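Local coordinates for uncharacterized protein (PDB 3FF4), which is of unknown function, but belongs to the CoA-binding domain family with a Rossmann-type fold and may bind coenzyme A or a related nucleotide cofactor, at residues K28-E33 with V115-G120; R39-V44 with I49-P54; T61-I66 with G111-M116; V86-G91 with E95-I100. All coordinates share one frame; numbering follows the deposited sequence. Where two conformers were deposited one is given.

Contact 1: residues K28-E33 with V115-G120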
loop_
_atom_site.group_PDB
_atom_site.type_symbol
_atom_site.label_atom_id
_atom_site.label_comp_id
_atom_site.label_asym_id
_atom_site.label_seq_id
_atom_site.Cartn_x
_atom_site.Cartn_y
_atom_site.Cartn_z
ATOM N N LYS A 28 0.799 -12.139 -1.085
ATOM C CA LYS A 28 1.470 -13.159 -1.870
ATOM C C LYS A 28 0.751 -14.492 -1.771
ATOM O O LYS A 28 0.503 -15.115 -2.790
ATOM C CB LYS A 28 2.933 -13.309 -1.478
ATOM C CG LYS A 28 3.628 -14.380 -2.287
ATOM C CD LYS A 28 5.120 -14.432 -2.025
ATOM C CE LYS A 28 5.670 -15.790 -2.465
ATOM N NZ LYS A 28 6.763 -15.494 -3.394
ATOM N N SER A 29 0.388 -14.923 -0.565
ATOM C CA SER A 29 -0.214 -16.260 -0.432
ATOM C C SER A 29 -1.608 -16.270 -1.026
ATOM O O SER A 29 -2.126 -17.334 -1.355
ATOM C CB SER A 29 -0.248 -16.774 1.017
ATOM O OG SER A 29 -1.120 -15.975 1.788
ATOM N N HIS A 30 -2.213 -15.093 -1.147
ATOM C CA HIS A 30 -3.506 -14.966 -1.817
ATOM C C HIS A 30 -3.379 -14.837 -3.334
ATOM O O HIS A 30 -4.375 -14.934 -4.034
ATOM C CB HIS A 30 -4.353 -13.818 -1.232
ATOM C CG HIS A 30 -5.105 -14.199 0.008
ATOM N ND1 HIS A 30 -4.580 -14.049 1.272
ATOM C CD2 HIS A 30 -6.328 -14.751 0.174
ATOM C CE1 HIS A 30 -5.454 -14.474 2.166
ATOM N NE2 HIS A 30 -6.525 -14.901 1.525
ATOM N N GLY A 31 -2.164 -14.638 -3.841
ATOM C CA GLY A 31 -1.936 -14.632 -5.292
ATOM C C GLY A 31 -1.911 -13.253 -5.945
ATOM O O GLY A 31 -1.783 -13.138 -7.168
ATOM N N HIS A 32 -2.042 -12.209 -5.137
ATOM C CA HIS A 32 -1.886 -10.845 -5.633
ATOM C C HIS A 32 -0.417 -10.543 -5.911
ATOM O O HIS A 32 0.447 -10.972 -5.151
ATOM C CB HIS A 32 -2.417 -9.841 -4.606
ATOM C CG HIS A 32 -3.847 -10.087 -4.229
ATOM N ND1 HIS A 32 -4.906 -9.673 -5.012
ATOM C CD2 HIS A 32 -4.391 -10.729 -3.170
ATOM C CE1 HIS A 32 -6.043 -10.031 -4.437
ATOM N NE2 HIS A 32 -5.757 -10.680 -3.321
ATOM N N GLU A 33 -0.147 -9.808 -6.989
ATOM C CA GLU A 33 1.182 -9.239 -7.217
ATOM C C GLU A 33 1.395 -8.059 -6.253
ATOM O O GLU A 33 0.627 -7.090 -6.267
ATOM C CB GLU A 33 1.332 -8.786 -8.668
ATOM C CG GLU A 33 2.531 -7.892 -8.900
ATOM C CD GLU A 33 2.731 -7.565 -10.376
ATOM O OE1 GLU A 33 1.724 -7.499 -11.144
ATOM O OE2 GLU A 33 3.908 -7.401 -10.764
ATOM N N VAL A 115 -6.986 -8.295 7.799
ATOM C CA VAL A 115 -8.399 -8.563 8.084
ATOM C C VAL A 115 -9.215 -8.618 6.800
ATOM O O VAL A 115 -10.039 -9.533 6.621
ATOM C CB VAL A 115 -8.967 -7.551 9.085
ATOM C CG1 VAL A 115 -10.482 -7.722 9.255
ATOM C CG2 VAL A 115 -8.253 -7.728 10.429
HETATM N N MSE A 116 -8.950 -7.679 5.894
HETATM C CA MSE A 116 -9.660 -7.636 4.633
HETATM C C MSE A 116 -9.439 -8.893 3.786
HETATM O O MSE A 116 -10.383 -9.433 3.203
HETATM C CB MSE A 116 -9.334 -6.348 3.867
HETATM C CG MSE A 116 -9.968 -5.131 4.531
HETATM SE SE MSE A 116 -9.069 -3.532 3.839
HETATM C CE MSE A 116 -9.781 -3.455 1.994
ATOM N N LEU A 117 -8.200 -9.370 3.735
ATOM C CA LEU A 117 -7.910 -10.559 2.959
ATOM C C LEU A 117 -8.644 -11.748 3.574
ATOM O O LEU A 117 -9.207 -12.588 2.854
ATOM C CB LEU A 117 -6.388 -10.800 2.856
ATOM C CG LEU A 117 -5.689 -9.926 1.790
ATOM C CD1 LEU A 117 -4.202 -9.700 2.056
ATOM C CD2 LEU A 117 -5.924 -10.540 0.376
ATOM N N SER A 118 -8.663 -11.828 4.903
ATOM C CA SER A 118 -9.356 -12.934 5.565
ATOM C C SER A 118 -10.865 -12.820 5.422
ATOM O O SER A 118 -11.548 -13.815 5.157
ATOM C CB SER A 118 -8.975 -13.015 7.039
ATOM O OG SER A 118 -7.736 -13.666 7.189
ATOM N N ALA A 119 -11.377 -11.604 5.578
ATOM C CA ALA A 119 -12.813 -11.369 5.568
ATOM C C ALA A 119 -13.406 -11.515 4.181
ATOM O O ALA A 119 -14.615 -11.616 4.043
ATOM C CB ALA A 119 -13.122 -10.002 6.133
ATOM N N GLY A 120 -12.557 -11.507 3.155
ATOM C CA GLY A 120 -13.026 -11.602 1.774
ATOM C C GLY A 120 -13.425 -10.250 1.205
ATOM O O GLY A 120 -14.119 -10.172 0.193
#
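Leu-117 of helix 113-119 meets His-30 and His-32 at the end of helix 19-30, where two helices of a Rossmann-type domain lie against each other. Most of the contact falls to one methyl. Leu-117 CD2 sits over a face of the His-30 imidazole, displaced toward the rim, and comes to 3.8 Å from His-30 CG. Its line to the ring centroid is 4.0 Å long and leans 22° off the normal, which makes it a CH-pi contact. The same Leu-117 CD2 lies 3.7 Å from His-32 NE2, approaching that ring obliquely, so one methyl touches both imidazoles, which lie roughly at a right angle to each other as seen from it. Further back, Leu-117 CB approaches His-30 CE1 at 3.9 Å, and the leucine and each histidine run alongside one another, heading opposite ways. Each ring is fixed by its polar end: His-30 ND1 bonds to Arg-26 O, one turn back in its own helix, and His-32 ND1 to Lys-5 N. Phe-122 adds an edge-to-face contact to His-32 and also touches Leu-117. Between the histidines the chain turns sharply at Gly-31, whose phi is positive and whose N bonds to Lys-28 O at 2.9 Å. This is a Schellman motif, the classic C-terminal stop of a helix, and here it lets His-30 on the last turn and His-32 beyond it grip the same leucine.

Contact 2: residues R39-V44 with I49-P54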
loop_
_atom_site.group_PDB
_atom_site.type_symbol
_atom_site.label_atom_id
_atom_site.label_comp_id
_atom_site.label_asym_id
_atom_site.label_seq_id
_atom_site.Cartn_x
_atom_site.Cartn_y
_atom_site.Cartn_z
ATOM N N ARG A 39 11.448 3.618 2.066
ATOM C CA ARG A 39 12.786 4.156 2.274
ATOM C C ARG A 39 13.772 3.140 2.846
ATOM O O ARG A 39 14.979 3.341 2.757
ATOM C CB ARG A 39 12.760 5.425 3.140
ATOM C CG ARG A 39 12.243 5.226 4.545
ATOM C CD ARG A 39 12.633 6.417 5.404
ATOM N NE ARG A 39 11.878 6.466 6.648
ATOM C CZ ARG A 39 12.168 7.281 7.660
ATOM N NH1 ARG A 39 13.202 8.111 7.572
ATOM N NH2 ARG A 39 11.426 7.259 8.761
ATOM N N LYS A 40 13.263 2.055 3.429
ATOM C CA LYS A 40 14.136 1.006 3.993
ATOM C C LYS A 40 14.810 0.176 2.894
ATOM O O LYS A 40 14.189 -0.163 1.893
ATOM C CB LYS A 40 13.346 0.107 4.947
ATOM C CG LYS A 40 13.329 0.638 6.365
ATOM C CD LYS A 40 12.085 0.172 7.112
ATOM C CE LYS A 40 12.176 0.516 8.614
ATOM N NZ LYS A 40 11.232 -0.345 9.416
ATOM N N LYS A 41 16.090 -0.109 3.092
ATOM C CA LYS A 41 16.870 -0.958 2.193
ATOM C C LYS A 41 16.556 -2.428 2.457
ATOM O O LYS A 41 16.311 -2.820 3.596
ATOM C CB LYS A 41 18.359 -0.720 2.424
ATOM C CG LYS A 41 18.797 0.702 2.167
ATOM C CD LYS A 41 19.482 0.839 0.806
ATOM C CE LYS A 41 19.625 2.317 0.408
ATOM N NZ LYS A 41 19.149 2.563 -1.008
ATOM N N GLY A 42 16.555 -3.242 1.411
ATOM C CA GLY A 42 16.391 -4.680 1.602
ATOM C C GLY A 42 15.510 -5.385 0.592
ATOM O O GLY A 42 15.180 -4.826 -0.460
ATOM N N GLU A 43 15.126 -6.620 0.920
ATOM C CA GLU A 43 14.281 -7.443 0.044
ATOM C C GLU A 43 13.118 -8.043 0.831
ATOM O O GLU A 43 13.307 -8.537 1.955
ATOM C CB GLU A 43 15.069 -8.610 -0.569
ATOM C CG GLU A 43 14.784 -9.916 0.165
ATOM C CD GLU A 43 15.213 -11.148 -0.592
ATOM O OE1 GLU A 43 16.223 -11.089 -1.327
ATOM O OE2 GLU A 43 14.532 -12.185 -0.432
ATOM N N VAL A 44 11.935 -8.036 0.219
ATOM C CA VAL A 44 10.731 -8.573 0.839
ATOM C C VAL A 44 10.300 -9.735 -0.041
ATOM O O VAL A 44 9.981 -9.557 -1.222
ATOM C CB VAL A 44 9.598 -7.518 0.945
ATOM C CG1 VAL A 44 8.306 -8.162 1.471
ATOM C CG2 VAL A 44 10.035 -6.346 1.834
ATOM N N ILE A 49 13.250 -3.868 -2.350
ATOM C CA ILE A 49 12.382 -2.748 -2.020
ATOM C C ILE A 49 12.814 -1.576 -2.882
ATOM O O ILE A 49 14.001 -1.215 -2.903
ATOM C CB ILE A 49 12.500 -2.348 -0.527
ATOM C CG1 ILE A 49 12.146 -3.540 0.374
ATOM C CG2 ILE A 49 11.627 -1.103 -0.234
ATOM C CD1 ILE A 49 12.465 -3.300 1.852
ATOM N N ILE A 50 11.858 -0.984 -3.593
ATOM C CA ILE A 50 12.142 0.153 -4.474
ATOM C C ILE A 50 12.276 1.435 -3.649
ATOM O O ILE A 50 11.331 1.861 -2.955
ATOM C CB ILE A 50 11.078 0.284 -5.595
ATOM C CG1 ILE A 50 11.069 -0.993 -6.455
ATOM C CG2 ILE A 50 11.323 1.549 -6.423
ATOM C CD1 ILE A 50 9.826 -1.212 -7.289
ATOM N N ASN A 51 13.479 2.024 -3.688
ATOM C CA ASN A 51 13.749 3.180 -2.850
ATOM C C ASN A 51 13.536 4.476 -3.599
ATOM O O ASN A 51 13.502 5.529 -2.984
ATOM C CB ASN A 51 15.144 3.125 -2.227
ATOM C CG ASN A 51 15.322 1.956 -1.282
ATOM O OD1 ASN A 51 16.367 1.325 -1.285
ATOM N ND2 ASN A 51 14.300 1.648 -0.476
ATOM N N GLU A 52 13.410 4.414 -4.925
ATOM C CA GLU A 52 12.956 5.593 -5.668
ATOM C C GLU A 52 11.435 5.547 -5.759
ATOM O O GLU A 52 10.788 4.725 -5.102
ATOM C CB GLU A 52 13.566 5.689 -7.070
ATOM C CG GLU A 52 15.074 5.774 -7.095
ATOM C CD GLU A 52 15.735 4.462 -6.664
ATOM O OE1 GLU A 52 15.227 3.378 -7.051
ATOM O OE2 GLU A 52 16.752 4.522 -5.930
ATOM N N ARG A 53 10.873 6.448 -6.558
ATOM C CA ARG A 53 9.440 6.484 -6.764
ATOM C C ARG A 53 9.061 6.340 -8.263
ATOM O O ARG A 53 8.556 7.287 -8.878
ATOM C CB ARG A 53 8.850 7.738 -6.106
ATOM C CG ARG A 53 9.080 7.807 -4.593
ATOM C CD ARG A 53 8.321 6.684 -3.823
ATOM N NE ARG A 53 8.477 6.752 -2.354
ATOM C CZ ARG A 53 9.456 6.171 -1.636
ATOM N NH1 ARG A 53 10.426 5.458 -2.222
ATOM N NH2 ARG A 53 9.481 6.310 -0.308
ATOM N N PRO A 54 9.286 5.144 -8.856
ATOM C CA PRO A 54 8.904 5.030 -10.275
ATOM C C PRO A 54 7.372 5.000 -10.412
ATOM O O PRO A 54 6.688 4.379 -9.585
ATOM C CB PRO A 54 9.500 3.678 -10.674
ATOM C CG PRO A 54 9.385 2.857 -9.371
ATOM C CD PRO A 54 9.808 3.867 -8.325
HETATM O O HOH W 1 16.158 -1.350 -1.265
#
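Ile-49 packs its whole side chain against the backbone of Lys-40 to Gly-42, just beyond the little hairpin of strands 43-44 and 47-48. Its CB lies about equally far from Gly-42 O and Lys-40 O. From there Ile-49 CG2 turns to Lys-40 O, 3.5 Å away, while Ile-49 CG1 passes Gly-42 O and touches Val-44 CG2 at 3.8 Å. At the tip, Ile-49 CD1 ends 3.6 Å from Lys-40 O. With CG1 beside the backbone N (chi1 -58°), the longer branch lies on the side where the main chain is already held: Ile-49 N donates to Gly-42 O at 2.9 Å, almost straight at 177°. Val-44 carries the apolar side onward to Phe-34 and helix 19-30.

The polar half belongs to Asn-51. Asn-51 ND2 gives a bond of 3.0 Å to Lys-40 O, which lies near the amide plane although the donor stands well above the plane of that carbonyl. A second ND2 bond goes to Gly-38 O. On the other end of the amide, Asn-51 OD1 takes Lys-41 NZ at 3.1 Å, the lysine chain crossing the asparagine at about a right angle after bending at chi2. OD1 also accepts from a water that donates to Ile-49 O and takes a weak bond from Gly-42 N. Two bonds on each end of the amide leave little doubt about its flip and tie it to the loop of residues 38-42, while the positive ammonium probably polarises the amide, drawing electron density toward OD1.

Contact 3: residues T61-I66 with G111-M116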
loop_
_atom_site.group_PDB
_atom_site.type_symbol
_atom_site.label_atom_id
_atom_site.label_comp_id
_atom_site.label_asym_id
_atom_site.label_seq_id
_atom_site.Cartn_x
_atom_site.Cartn_y
_atom_site.Cartn_z
ATOM N N THR A 61 -4.404 -1.123 -6.005
ATOM C CA THR A 61 -4.473 -0.710 -4.620
ATOM C C THR A 61 -3.103 -0.248 -4.140
ATOM O O THR A 61 -2.101 -0.938 -4.344
ATOM C CB THR A 61 -4.960 -1.899 -3.718
ATOM O OG1 THR A 61 -6.300 -2.254 -4.066
ATOM C CG2 THR A 61 -4.899 -1.518 -2.240
ATOM N N VAL A 62 -3.051 0.917 -3.503
ATOM C CA VAL A 62 -1.889 1.278 -2.700
ATOM C C VAL A 62 -2.280 0.932 -1.245
ATOM O O VAL A 62 -3.311 1.378 -0.746
ATOM C CB VAL A 62 -1.502 2.748 -2.862
ATOM C CG1 VAL A 62 -0.376 3.147 -1.855
ATOM C CG2 VAL A 62 -1.075 3.038 -4.344
ATOM N N THR A 63 -1.478 0.099 -0.595
ATOM C CA THR A 63 -1.690 -0.172 0.838
ATOM C C THR A 63 -0.593 0.503 1.677
ATOM O O THR A 63 0.622 0.286 1.493
ATOM C CB THR A 63 -1.895 -1.700 1.162
ATOM O OG1 THR A 63 -2.307 -1.880 2.537
ATOM C CG2 THR A 63 -0.605 -2.542 0.848
ATOM N N LEU A 64 -1.050 1.366 2.570
ATOM C CA LEU A 64 -0.202 2.306 3.284
ATOM C C LEU A 64 0.293 1.790 4.628
ATOM O O LEU A 64 -0.521 1.412 5.494
ATOM C CB LEU A 64 -0.978 3.581 3.570
ATOM C CG LEU A 64 -1.199 4.569 2.434
ATOM C CD1 LEU A 64 -2.039 5.694 3.021
ATOM C CD2 LEU A 64 0.146 5.104 1.956
ATOM N N TYR A 65 1.617 1.821 4.795
ATOM C CA TYR A 65 2.232 1.520 6.071
ATOM C C TYR A 65 3.214 2.608 6.448
ATOM O O TYR A 65 4.280 2.291 6.921
ATOM C CB TYR A 65 2.921 0.140 6.060
ATOM C CG TYR A 65 1.898 -0.952 6.038
ATOM C CD1 TYR A 65 1.263 -1.358 7.223
ATOM C CD2 TYR A 65 1.498 -1.540 4.822
ATOM C CE1 TYR A 65 0.268 -2.353 7.209
ATOM C CE2 TYR A 65 0.507 -2.558 4.807
ATOM C CZ TYR A 65 -0.088 -2.946 5.991
ATOM O OH TYR A 65 -1.075 -3.907 5.988
ATOM N N ILE A 66 2.883 3.873 6.185
ATOM C CA ILE A 66 3.712 5.006 6.605
ATOM C C ILE A 66 2.793 5.896 7.414
ATOM O O ILE A 66 1.600 5.936 7.151
ATOM C CB ILE A 66 4.299 5.813 5.410
ATOM C CG1 ILE A 66 3.247 5.977 4.308
ATOM C CG2 ILE A 66 5.537 5.114 4.808
ATOM C CD1 ILE A 66 3.630 7.079 3.272
ATOM N N GLY A 111 -9.137 0.271 6.854
ATOM C CA GLY A 111 -9.257 -1.106 7.324
ATOM C C GLY A 111 -7.865 -1.714 7.422
ATOM O O GLY A 111 -6.888 -1.063 7.066
ATOM N N CYS A 112 -7.769 -2.945 7.909
ATOM C CA CYS A 112 -6.507 -3.670 7.961
ATOM C C CYS A 112 -6.455 -4.608 6.768
ATOM O O CYS A 112 -7.370 -5.430 6.554
ATOM C CB CYS A 112 -6.393 -4.438 9.282
ATOM S SG CYS A 112 -5.057 -5.652 9.293
ATOM N N THR A 113 -5.409 -4.459 5.958
ATOM C CA THR A 113 -5.168 -5.342 4.824
ATOM C C THR A 113 -5.286 -6.819 5.193
ATOM O O THR A 113 -5.873 -7.572 4.445
ATOM C CB THR A 113 -3.795 -5.054 4.138
ATOM O OG1 THR A 113 -3.762 -3.683 3.694
ATOM C CG2 THR A 113 -3.587 -6.017 2.921
ATOM N N LEU A 114 -4.737 -7.232 6.345
ATOM C CA LEU A 114 -4.801 -8.638 6.765
ATOM C C LEU A 114 -6.249 -9.087 7.026
ATOM O O LEU A 114 -6.693 -10.118 6.512
ATOM C CB LEU A 114 -3.942 -8.893 8.017
ATOM C CG LEU A 114 -2.499 -8.366 8.059
ATOM C CD1 LEU A 114 -1.769 -8.785 9.376
ATOM C CD2 LEU A 114 -1.744 -8.900 6.843
ATOM N N VAL A 115 -6.986 -8.295 7.799
ATOM C CA VAL A 115 -8.399 -8.563 8.084
ATOM C C VAL A 115 -9.215 -8.618 6.800
ATOM O O VAL A 115 -10.039 -9.533 6.621
ATOM C CB VAL A 115 -8.967 -7.551 9.085
ATOM C CG1 VAL A 115 -10.482 -7.722 9.255
ATOM C CG2 VAL A 115 -8.253 -7.728 10.429
HETATM N N MSE A 116 -8.950 -7.679 5.894
HETATM C CA MSE A 116 -9.660 -7.636 4.633
HETATM C C MSE A 116 -9.439 -8.893 3.786
HETATM O O MSE A 116 -10.383 -9.433 3.203
HETATM C CB MSE A 116 -9.334 -6.348 3.867
HETATM C CG MSE A 116 -9.968 -5.131 4.531
HETATM SE SE MSE A 116 -9.069 -3.532 3.839
HETATM C CE MSE A 116 -9.781 -3.455 1.994
#
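Thr-63 and Thr-113 point their CB atoms at each other, the first from strand 61-64 and the second from the opening turn of helix 113-119, and their hydroxyls meet. Thr-63 OG1 donates to Thr-113 OG1 over 2.6 Å, a short bond. Thr-63 OG1 stands opposite its own backbone N (chi1 -171°), which carries the oxygen out from the sheet toward the helix; in Thr-113 the hydroxyl lies beside the backbone N instead. Asn-89, at the end of the neighbouring strand 85-88, closes the set, with its ND2 bonding to Thr-63 OG1 and its OD1 to Thr-113 OG1.

All this happens near the C-terminal ends of the central strands of a parallel Rossmann-type sheet, where the helix start is tied down. Cys-112 is the N-cap, and Cys-112 SG accepts from Val-115 N at 3.6 Å and 169°.

Tyr-65 comes in from beyond the strand end. Its side chain leans over so that Tyr-65 OH reaches Thr-113 CB at 3.5 Å, and the ring meets the threonine obliquely. Behind it the ring rests on Tyr-19, Ala-20 and Ala-23 of helix 19-30.

Contact 4: residues V86-G91 with E95-I100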
loop_
_atom_site.group_PDB
_atom_site.type_symbol
_atom_site.label_atom_id
_atom_site.label_comp_id
_atom_site.label_asym_id
_atom_site.label_seq_id
_atom_site.Cartn_x
_atom_site.Cartn_y
_atom_site.Cartn_z
ATOM N N VAL A 86 -6.939 3.258 -2.136
ATOM C CA VAL A 86 -5.834 3.379 -1.211
ATOM C C VAL A 86 -6.327 2.886 0.162
ATOM O O VAL A 86 -7.368 3.349 0.648
ATOM C CB VAL A 86 -5.293 4.822 -1.116
ATOM C CG1 VAL A 86 -4.211 4.935 -0.047
ATOM C CG2 VAL A 86 -4.702 5.309 -2.463
ATOM N N ILE A 87 -5.610 1.932 0.752
ATOM C CA ILE A 87 -5.987 1.394 2.084
ATOM C C ILE A 87 -5.160 2.058 3.200
ATOM O O ILE A 87 -3.906 2.068 3.146
ATOM C CB ILE A 87 -5.804 -0.126 2.191
ATOM C CG1 ILE A 87 -6.608 -0.841 1.112
ATOM C CG2 ILE A 87 -6.201 -0.637 3.644
ATOM C CD1 ILE A 87 -6.355 -2.359 1.012
ATOM N N PHE A 88 -5.876 2.660 4.155
ATOM C CA PHE A 88 -5.306 3.222 5.400
ATOM C C PHE A 88 -5.347 2.172 6.528
ATOM O O PHE A 88 -6.369 2.033 7.243
ATOM C CB PHE A 88 -6.089 4.489 5.799
ATOM C CG PHE A 88 -5.939 5.588 4.807
ATOM C CD1 PHE A 88 -5.019 6.606 5.010
ATOM C CD2 PHE A 88 -6.616 5.536 3.597
ATOM C CE1 PHE A 88 -4.858 7.593 4.044
ATOM C CE2 PHE A 88 -6.435 6.516 2.632
ATOM C CZ PHE A 88 -5.574 7.537 2.851
ATOM N N ASN A 89 -4.245 1.416 6.663
ATOM C CA ASN A 89 -4.097 0.424 7.734
ATOM C C ASN A 89 -3.980 1.137 9.093
ATOM O O ASN A 89 -3.714 2.344 9.118
ATOM C CB ASN A 89 -2.913 -0.504 7.432
ATOM C CG ASN A 89 -3.066 -1.165 6.091
ATOM O OD1 ASN A 89 -3.843 -2.104 5.940
ATOM N ND2 ASN A 89 -2.392 -0.639 5.093
ATOM N N PRO A 90 -4.206 0.410 10.209
ATOM C CA PRO A 90 -4.199 1.025 11.522
ATOM C C PRO A 90 -2.994 1.911 11.809
ATOM O O PRO A 90 -1.821 1.495 11.659
ATOM C CB PRO A 90 -4.297 -0.185 12.482
ATOM C CG PRO A 90 -5.236 -1.128 11.708
ATOM C CD PRO A 90 -4.610 -1.010 10.284
ATOM N N GLY A 91 -3.323 3.131 12.214
ATOM C CA GLY A 91 -2.361 4.163 12.553
ATOM C C GLY A 91 -1.921 4.999 11.358
ATOM O O GLY A 91 -1.104 5.913 11.521
ATOM N N GLU A 95 -7.169 12.174 7.423
ATOM C CA GLU A 95 -8.401 12.686 6.829
ATOM C C GLU A 95 -8.141 13.569 5.616
ATOM O O GLU A 95 -8.819 13.414 4.608
ATOM C CB GLU A 95 -9.297 13.388 7.846
ATOM C CG GLU A 95 -10.609 13.830 7.225
ATOM C CD GLU A 95 -11.667 14.150 8.252
ATOM O OE1 GLU A 95 -12.325 13.199 8.739
ATOM O OE2 GLU A 95 -11.854 15.349 8.548
ATOM N N GLU A 96 -7.146 14.451 5.701
ATOM C CA GLU A 96 -6.760 15.282 4.564
ATOM C C GLU A 96 -6.435 14.431 3.331
ATOM O O GLU A 96 -6.925 14.706 2.222
ATOM C CB GLU A 96 -5.572 16.191 4.907
ATOM C CG GLU A 96 -4.891 16.733 3.651
ATOM C CD GLU A 96 -3.742 17.677 3.941
ATOM O OE1 GLU A 96 -2.680 17.217 4.434
ATOM O OE2 GLU A 96 -3.897 18.888 3.659
ATOM N N LEU A 97 -5.637 13.380 3.513
ATOM C CA LEU A 97 -5.290 12.553 2.353
ATOM C C LEU A 97 -6.502 11.781 1.806
ATOM O O LEU A 97 -6.676 11.679 0.588
ATOM C CB LEU A 97 -4.061 11.644 2.597
ATOM C CG LEU A 97 -3.714 10.750 1.379
ATOM C CD1 LEU A 97 -3.439 11.576 0.133
ATOM C CD2 LEU A 97 -2.522 9.800 1.615
ATOM N N GLU A 98 -7.327 11.237 2.690
ATOM C CA GLU A 98 -8.617 10.649 2.262
ATOM C C GLU A 98 -9.431 11.583 1.323
ATOM O O GLU A 98 -9.882 11.160 0.248
ATOM C CB GLU A 98 -9.445 10.242 3.494
ATOM C CG GLU A 98 -8.724 9.188 4.358
ATOM C CD GLU A 98 -9.260 9.067 5.810
ATOM O OE1 GLU A 98 -8.436 8.768 6.712
ATOM O OE2 GLU A 98 -10.476 9.248 6.043
ATOM N N GLU A 99 -9.602 12.841 1.726
ATOM C CA GLU A 99 -10.375 13.800 0.936
ATOM C C GLU A 99 -9.712 14.116 -0.378
ATOM O O GLU A 99 -10.386 14.198 -1.398
ATOM C CB GLU A 99 -10.576 15.102 1.687
ATOM C CG GLU A 99 -11.480 14.940 2.846
ATOM C CD GLU A 99 -11.652 16.224 3.629
ATOM O OE1 GLU A 99 -11.405 17.334 3.070
ATOM O OE2 GLU A 99 -12.047 16.107 4.819
ATOM N N ILE A 100 -8.395 14.294 -0.353
ATOM C CA ILE A 100 -7.657 14.575 -1.582
ATOM C C ILE A 100 -7.833 13.411 -2.557
ATOM O O ILE A 100 -8.102 13.610 -3.755
ATOM C CB ILE A 100 -6.171 14.849 -1.302
ATOM C CG1 ILE A 100 -6.002 16.218 -0.627
ATOM C CG2 ILE A 100 -5.368 14.782 -2.592
ATOM C CD1 ILE A 100 -4.581 16.491 -0.150
#
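Phe-88 has CG beside its backbone N (chi1 -65°), which swings the ring off strand 85-88 toward helix 95-103, where two neighbouring residues receive it in different ways. Leu-97 sends CG opposite its own backbone N (chi1 179°) and arrives at the rim. Glu-98 arrives over a face.

The leucine contact is in the ring plane: Leu-97 CG lies 4.0 Å from Phe-88 CZ, and Leu-97 CD2 is as near to Phe-88 CE1. The glutamate contact is made by a methylene, the apolar part of a side chain whose end is charged. Glu-98 CG stands 3.8 Å above the plane of the Phe-88 ring, offset toward the rim, and its line to the centroid is 17° off the normal, a CH-pi contact. The nearest ring atoms are Phe-88 CZ and CE2, each 3.9 Å from Glu-98 CG.

Strand 85-88, helix 95-103 and strand 107-110 form a beta-alpha-beta crossover, and this ring lies between the first strand and its helix. Pro-108 and Ile-110 of the returning strand touch both Phe-88 and Glu-98, while Leu-97 also packs on Tyr-75 and Ile-78 of helix 75-81.

Beyond CG the glutamate chain runs on past the ring with its carboxylate plane turned 63° from that of the phenylalanine. There Glu-98 OE1 takes a hydrogen bond from Asn-94 N, in the backbone of the residue just before the helix.

In the fold
Contact 1 closes the longest loop of the four; contacts 2 and 4 are nested inside it, while contact 3 ends on the same stretch of helix and encloses contact 4. Contacts 1 and 3 share helix 113-119, with centres 10 Å apart. Contacts 3 and 4 are equally close and use neighbouring strands of the five-stranded parallel sheet, joined by a probable hydrogen bond from Ile-87 N to Val-62 O. Met-116 and Ile-87 bring contacts 1 and 4 together by packing, although their centres are 20 Å apart. Contact 2 stands apart, 18 to 22 Å from the rest and across the chain's centre from contact 4. Together they tie helices, central strands and an outlying loop into one Rossmann-type domain.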